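Local coordinates for glycosyl hydrolases family 2, sugar binding domain protein (Bacteroides uniformis str. 3978 T3 ii, PDB 6D1P) that probably hydrolyses O-glycosidic bonds as a beta-glucuronidase of glycoside hydrolase family 2, one of three distinct such enzymes from a human gut bacterium, at residues P388-K400 / G433-M447. Numbering follows the deposited sequence.
Sequences PWCRGGLGGESYK and GDFQTFEKDSIRAFM. With NA (sodium ion), chain D.
Phe-446 of helix 440-457 packs against Trp-389, Leu-394 and Lys-400 where two neighbouring beta-alpha loops of the TIM barrel meet. The loops follow the parallel strands 382-386 and 420-432 and lead into helices 397-414 and 440-457. From Phe-446 CB, chi1 of -174° sets CG anti to the backbone N and turns the ring toward 388-400. CG and CE2 lie near Leu-394 CD1, and CD1 near Lys-400 CG. Phe-446 CD2 lies over one face of the indole, 3.6 Å from Trp-389 CH2, and equally near Leu-394 CD1. The two rings form a T-shaped pair with planes at 72°, the phenyl edge toward the indole face. CE1 faces Lys-400 CB, and Lys-400 CG covers one phenyl face as a CH-pi contact. Phe-446 CZ, the tip, touches Lys-400 O at 3.5 Å. Met-447 CE and Ile-443 CG2 also touch the indole. Trp-389 NE1 donates to Gly-393 O (3.2 Å), which helps to set the turn of the ring, and makes a weak hydrogen bond to Tyr-399 OH.

Nearer the dimer interface, Asp-434 N donates to Gly-392 O (3.2 Å), and a water links that oxygen to Gly-433 N. Asp-434 O binds sodium together with Thr-174 of the same chain, Ser-44 of the second subunit and a water. Next to the sodium ion, the Phe-435 ring takes Leu-394 O over one face, with Leu-394 O 3.5 Å from Phe-435 CE1.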
loop_
_atom_site.group_PDB
_atom_site.type_symbol
_atom_site.label_atom_id
_atom_site.label_comp_id
_atom_site.label_asym_id
_atom_site.label_seq_id
_atom_site.Cartn_x
_atom_site.Cartn_y
_atom_site.Cartn_z
ATOM N N PRO A 388 3.782 10.135 25.006
ATOM C CA PRO A 388 4.663 9.479 24.033
ATOM C C PRO A 388 5.828 10.348 23.569
ATOM O O PRO A 388 6.188 10.319 22.383
ATOM C CB PRO A 388 3.704 9.122 22.879
ATOM C CG PRO A 388 2.547 10.020 23.021
ATOM C CD PRO A 388 2.510 10.582 24.400
ATOM N N TRP A 389 6.432 11.115 24.483
ATOM C CA TRP A 389 7.735 11.730 24.211
ATOM C C TRP A 389 8.777 10.619 24.333
ATOM O O TRP A 389 9.402 10.400 25.374
ATOM C CB TRP A 389 8.017 12.892 25.157
ATOM C CG TRP A 389 9.201 13.693 24.717
ATOM C CD1 TRP A 389 9.759 13.702 23.475
ATOM C CD2 TRP A 389 9.986 14.588 25.514
ATOM N NE1 TRP A 389 10.834 14.543 23.442
ATOM C CE2 TRP A 389 10.995 15.105 24.681
ATOM C CE3 TRP A 389 9.931 15.005 26.844
ATOM C CZ2 TRP A 389 11.946 16.023 25.134
ATOM C CZ3 TRP A 389 10.873 15.911 27.298
ATOM C CH2 TRP A 389 11.872 16.412 26.442
ATOM N N CYS A 390 8.955 9.893 23.237
ATOM C CA CYS A 390 9.657 8.614 23.240
ATOM C C CYS A 390 10.671 8.617 22.097
ATOM O O CYS A 390 10.298 8.400 20.940
ATOM C CB CYS A 390 8.652 7.472 23.118
ATOM S SG CYS A 390 9.325 5.812 23.071
ATOM N N ARG A 391 11.940 8.877 22.441
ATOM C CA ARG A 391 13.095 8.866 21.542
ATOM C C ARG A 391 13.118 10.043 20.565
ATOM O O ARG A 391 12.106 10.728 20.370
ATOM C CB ARG A 391 13.183 7.560 20.748
ATOM C CG ARG A 391 13.477 6.320 21.606
ATOM C CD ARG A 391 13.621 5.048 20.772
ATOM N NE ARG A 391 13.953 3.932 21.652
ATOM C CZ ARG A 391 14.155 2.678 21.252
ATOM N NH1 ARG A 391 14.050 2.353 19.960
ATOM N NH2 ARG A 391 14.468 1.743 22.156
ATOM N N GLY A 392 14.313 10.321 20.024
ATOM C CA GLY A 392 14.492 11.119 18.828
ATOM C C GLY A 392 15.069 12.501 19.044
ATOM O O GLY A 392 15.585 13.093 18.086
ATOM N N GLY A 393 14.992 13.036 20.261
ATOM C CA GLY A 393 15.448 14.381 20.526
ATOM C C GLY A 393 14.302 15.288 20.915
ATOM O O GLY A 393 13.539 14.979 21.832
ATOM N N LEU A 394 14.148 16.398 20.200
ATOM C CA LEU A 394 13.161 17.401 20.575
ATOM C C LEU A 394 12.903 18.288 19.368
ATOM O O LEU A 394 13.852 18.754 18.728
ATOM C CB LEU A 394 13.648 18.228 21.771
ATOM C CG LEU A 394 12.825 19.450 22.199
ATOM C CD1 LEU A 394 11.490 19.044 22.819
ATOM C CD2 LEU A 394 13.620 20.305 23.154
ATOM N N GLY A 395 11.625 18.507 19.053
ATOM C CA GLY A 395 11.236 19.246 17.872
ATOM C C GLY A 395 10.875 20.690 18.173
ATOM O O GLY A 395 11.165 21.230 19.242
ATOM N N GLY A 396 10.200 21.310 17.197
ATOM C CA GLY A 396 9.827 22.710 17.250
ATOM C C GLY A 396 8.629 22.976 18.140
ATOM O O GLY A 396 8.307 22.201 19.048
ATOM N N GLU A 397 7.966 24.113 17.880
ATOM C CA GLU A 397 6.903 24.563 18.779
ATOM C C GLU A 397 5.698 23.647 18.704
ATOM O O GLU A 397 4.988 23.451 19.697
ATOM C CB GLU A 397 6.476 25.996 18.456
ATOM C CG GLU A 397 7.247 27.045 19.223
ATOM C CD GLU A 397 7.344 26.744 20.727
ATOM O OE1 GLU A 397 6.299 26.620 21.404
ATOM O OE2 GLU A 397 8.482 26.626 21.243
ATOM N N SER A 398 5.427 23.125 17.521
ATOM C CA SER A 398 4.257 22.286 17.339
ATOM C C SER A 398 4.447 20.966 18.067
ATOM O O SER A 398 3.530 20.464 18.735
ATOM C CB SER A 398 4.031 22.078 15.840
ATOM O OG SER A 398 2.732 21.600 15.626
ATOM N N TYR A 399 5.650 20.409 17.940
ATOM C CA TYR A 399 6.054 19.229 18.680
ATOM C C TYR A 399 5.920 19.463 20.188
ATOM O O TYR A 399 5.308 18.653 20.896
ATOM C CB TYR A 399 7.480 18.896 18.238
ATOM C CG TYR A 399 8.251 17.752 18.885
ATOM C CD1 TYR A 399 8.721 16.694 18.107
ATOM C CD2 TYR A 399 8.590 17.768 20.237
ATOM C CE1 TYR A 399 9.467 15.686 18.646
ATOM C CE2 TYR A 399 9.346 16.743 20.796
ATOM C CZ TYR A 399 9.778 15.711 19.989
ATOM O OH TYR A 399 10.533 14.682 20.491
ATOM N N LYS A 400 6.451 20.585 20.692
ATOM C CA LYS A 400 6.397 20.844 22.137
ATOM C C LYS A 400 4.963 21.051 22.608
ATOM O O LYS A 400 4.585 20.610 23.702
ATOM C CB LYS A 400 7.238 22.070 22.510
ATOM C CG LYS A 400 8.735 21.918 22.362
ATOM C CD LYS A 400 9.436 23.281 22.494
ATOM C CE LYS A 400 10.589 23.444 21.487
ATOM N NZ LYS A 400 11.844 23.970 22.139
ATOM N N GLY A 433 18.468 11.362 16.936
ATOM C CA GLY A 433 18.493 10.952 15.543
ATOM C C GLY A 433 17.440 11.534 14.623
ATOM O O GLY A 433 17.621 11.560 13.396
ATOM N N ASP A 434 16.326 11.995 15.191
ATOM C CA ASP A 434 15.268 12.522 14.344
ATOM C C ASP A 434 15.575 13.917 13.812
ATOM O O ASP A 434 14.925 14.345 12.864
ATOM C CB ASP A 434 13.939 12.519 15.103
ATOM C CG ASP A 434 13.142 11.245 14.868
ATOM O OD1 ASP A 434 13.716 10.279 14.306
ATOM O OD2 ASP A 434 11.941 11.214 15.227
ATOM N N PHE A 435 16.531 14.639 14.396
ATOM C CA PHE A 435 16.932 15.955 13.906
ATOM C C PHE A 435 18.449 16.012 13.784
ATOM O O PHE A 435 19.162 15.165 14.331
ATOM C CB PHE A 435 16.417 17.083 14.810
ATOM C CG PHE A 435 14.937 16.986 15.093
ATOM C CD1 PHE A 435 14.474 16.271 16.195
ATOM C CD2 PHE A 435 14.003 17.554 14.221
ATOM C CE1 PHE A 435 13.122 16.155 16.460
ATOM C CE2 PHE A 435 12.645 17.440 14.473
ATOM C CZ PHE A 435 12.200 16.739 15.601
ATOM N N GLN A 436 18.932 16.995 13.002
ATOM C CA GLN A 436 20.366 17.213 12.848
ATOM C C GLN A 436 21.031 17.659 14.148
ATOM O O GLN A 436 22.237 17.463 14.319
ATOM C CB GLN A 436 20.614 18.258 11.765
ATOM C CG GLN A 436 19.821 17.997 10.506
ATOM C CD GLN A 436 20.078 19.020 9.412
ATOM O OE1 GLN A 436 21.179 19.090 8.846
ATOM N NE2 GLN A 436 19.057 19.820 9.101
ATOM N N THR A 437 20.282 18.258 15.053
ATOM C CA THR A 437 20.786 18.682 16.346
ATOM C C THR A 437 20.294 17.747 17.439
ATOM O O THR A 437 19.299 17.037 17.291
ATOM C CB THR A 437 20.315 20.094 16.689
ATOM O OG1 THR A 437 18.930 20.030 17.070
ATOM C CG2 THR A 437 20.486 21.036 15.494
ATOM N N PHE A 438 20.996 17.793 18.557
ATOM C CA PHE A 438 20.558 17.137 19.778
ATOM C C PHE A 438 21.105 17.969 20.931
ATOM O O PHE A 438 22.313 17.952 21.187
ATOM C CB PHE A 438 21.054 15.701 19.834
ATOM C CG PHE A 438 20.505 14.937 20.980
ATOM C CD1 PHE A 438 19.292 14.276 20.863
ATOM C CD2 PHE A 438 21.181 14.909 22.204
ATOM C CE1 PHE A 438 18.771 13.560 21.940
ATOM C CE2 PHE A 438 20.666 14.208 23.284
ATOM C CZ PHE A 438 19.459 13.532 23.155
ATOM N N GLU A 439 20.224 18.696 21.613
ATOM C CA GLU A 439 20.606 19.701 22.599
ATOM C C GLU A 439 20.182 19.221 23.978
ATOM O O GLU A 439 19.007 19.326 24.350
ATOM C CB GLU A 439 19.968 21.042 22.252
ATOM C CG GLU A 439 20.502 21.625 20.946
ATOM C CD GLU A 439 19.648 22.763 20.402
ATOM O OE1 GLU A 439 18.591 23.078 21.002
ATOM O OE2 GLU A 439 20.044 23.342 19.364
ATOM N N LYS A 440 21.140 18.697 24.743
ATOM C CA LYS A 440 20.782 18.157 26.049
ATOM C C LYS A 440 20.159 19.232 26.924
ATOM O O LYS A 440 19.201 18.961 27.655
ATOM C CB LYS A 440 22.001 17.554 26.729
ATOM C CG LYS A 440 22.627 16.443 25.948
ATOM C CD LYS A 440 23.775 15.825 26.718
ATOM C CE LYS A 440 24.169 14.500 26.072
ATOM N NZ LYS A 440 25.281 13.831 26.799
ATOM N N ASP A 441 20.664 20.475 26.826
ATOM C CA ASP A 441 20.182 21.539 27.697
ATOM C C ASP A 441 18.764 21.953 27.334
ATOM O O ASP A 441 17.953 22.238 28.224
ATOM C CB ASP A 441 21.140 22.742 27.668
ATOM C CG ASP A 441 21.424 23.266 26.249
ATOM O OD1 ASP A 441 20.726 22.879 25.271
ATOM O OD2 ASP A 441 22.368 24.086 26.120
ATOM N N SER A 442 18.445 21.972 26.035
ATOM C CA SER A 442 17.075 22.227 25.607
ATOM C C SER A 442 16.144 21.109 26.051
ATOM O O SER A 442 14.983 21.356 26.382
ATOM C CB SER A 442 17.015 22.385 24.086
ATOM O OG SER A 442 17.951 23.338 23.650
ATOM N N ILE A 443 16.625 19.871 26.035
ATOM C CA ILE A 443 15.804 18.757 26.492
ATOM C C ILE A 443 15.567 18.860 27.995
ATOM O O ILE A 443 14.429 18.737 28.469
ATOM C CB ILE A 443 16.453 17.418 26.092
ATOM C CG1 ILE A 443 16.421 17.252 24.576
ATOM C CG2 ILE A 443 15.729 16.252 26.745
ATOM C CD1 ILE A 443 17.258 16.108 24.070
ATOM N N ARG A 444 16.634 19.113 28.763
ATOM C CA ARG A 444 16.477 19.414 30.183
ATOM C C ARG A 444 15.423 20.494 30.398
ATOM O O ARG A 444 14.497 20.327 31.203
ATOM C CB ARG A 444 17.815 19.862 30.787
ATOM C CG ARG A 444 18.510 18.841 31.657
ATOM C CD ARG A 444 19.670 19.461 32.436
ATOM N NE ARG A 444 19.278 20.050 33.718
ATOM C CZ ARG A 444 18.994 19.343 34.813
ATOM N NH1 ARG A 444 19.028 18.013 34.781
ATOM N NH2 ARG A 444 18.672 19.954 35.945
ATOM N N ALA A 445 15.545 21.607 29.668
ATOM C CA ALA A 445 14.648 22.735 29.880
ATOM C C ALA A 445 13.200 22.334 29.645
ATOM O O ALA A 445 12.316 22.670 30.431
ATOM C CB ALA A 445 15.042 23.894 28.963
ATOM N N PHE A 446 12.934 21.620 28.549
ATOM C CA PHE A 446 11.561 21.215 28.271
ATOM C C PHE A 446 11.108 20.111 29.221
ATOM O O PHE A 446 9.946 20.086 29.642
ATOM C CB PHE A 446 11.431 20.779 26.814
ATOM C CG PHE A 446 10.020 20.479 26.399
ATOM C CD1 PHE A 446 9.050 21.465 26.444
ATOM C CD2 PHE A 446 9.662 19.210 25.972
ATOM C CE1 PHE A 446 7.746 21.190 26.076
ATOM C CE2 PHE A 446 8.366 18.927 25.596
ATOM C CZ PHE A 446 7.404 19.916 25.654
ATOM N N MET A 447 12.005 19.193 29.580
ATOM C CA MET A 447 11.655 18.210 30.599
ATOM C C MET A 447 11.246 18.897 31.898
ATOM O O MET A 447 10.253 18.515 32.529
ATOM C CB MET A 447 12.825 17.255 30.853
ATOM C CG MET A 447 12.468 16.079 31.751
ATOM S SD MET A 447 11.310 14.936 30.943
ATOM C CE MET A 447 12.432 14.127 29.802
HETATM NA NA NA D . 13.405 15.716 11.105
HETATM O O HOH W 1 17.814 14.207 17.177
HETATM O O HOH W 2 16.642 17.685 18.722
HETATM O O HOH W 3 14.063 18.519 10.634
#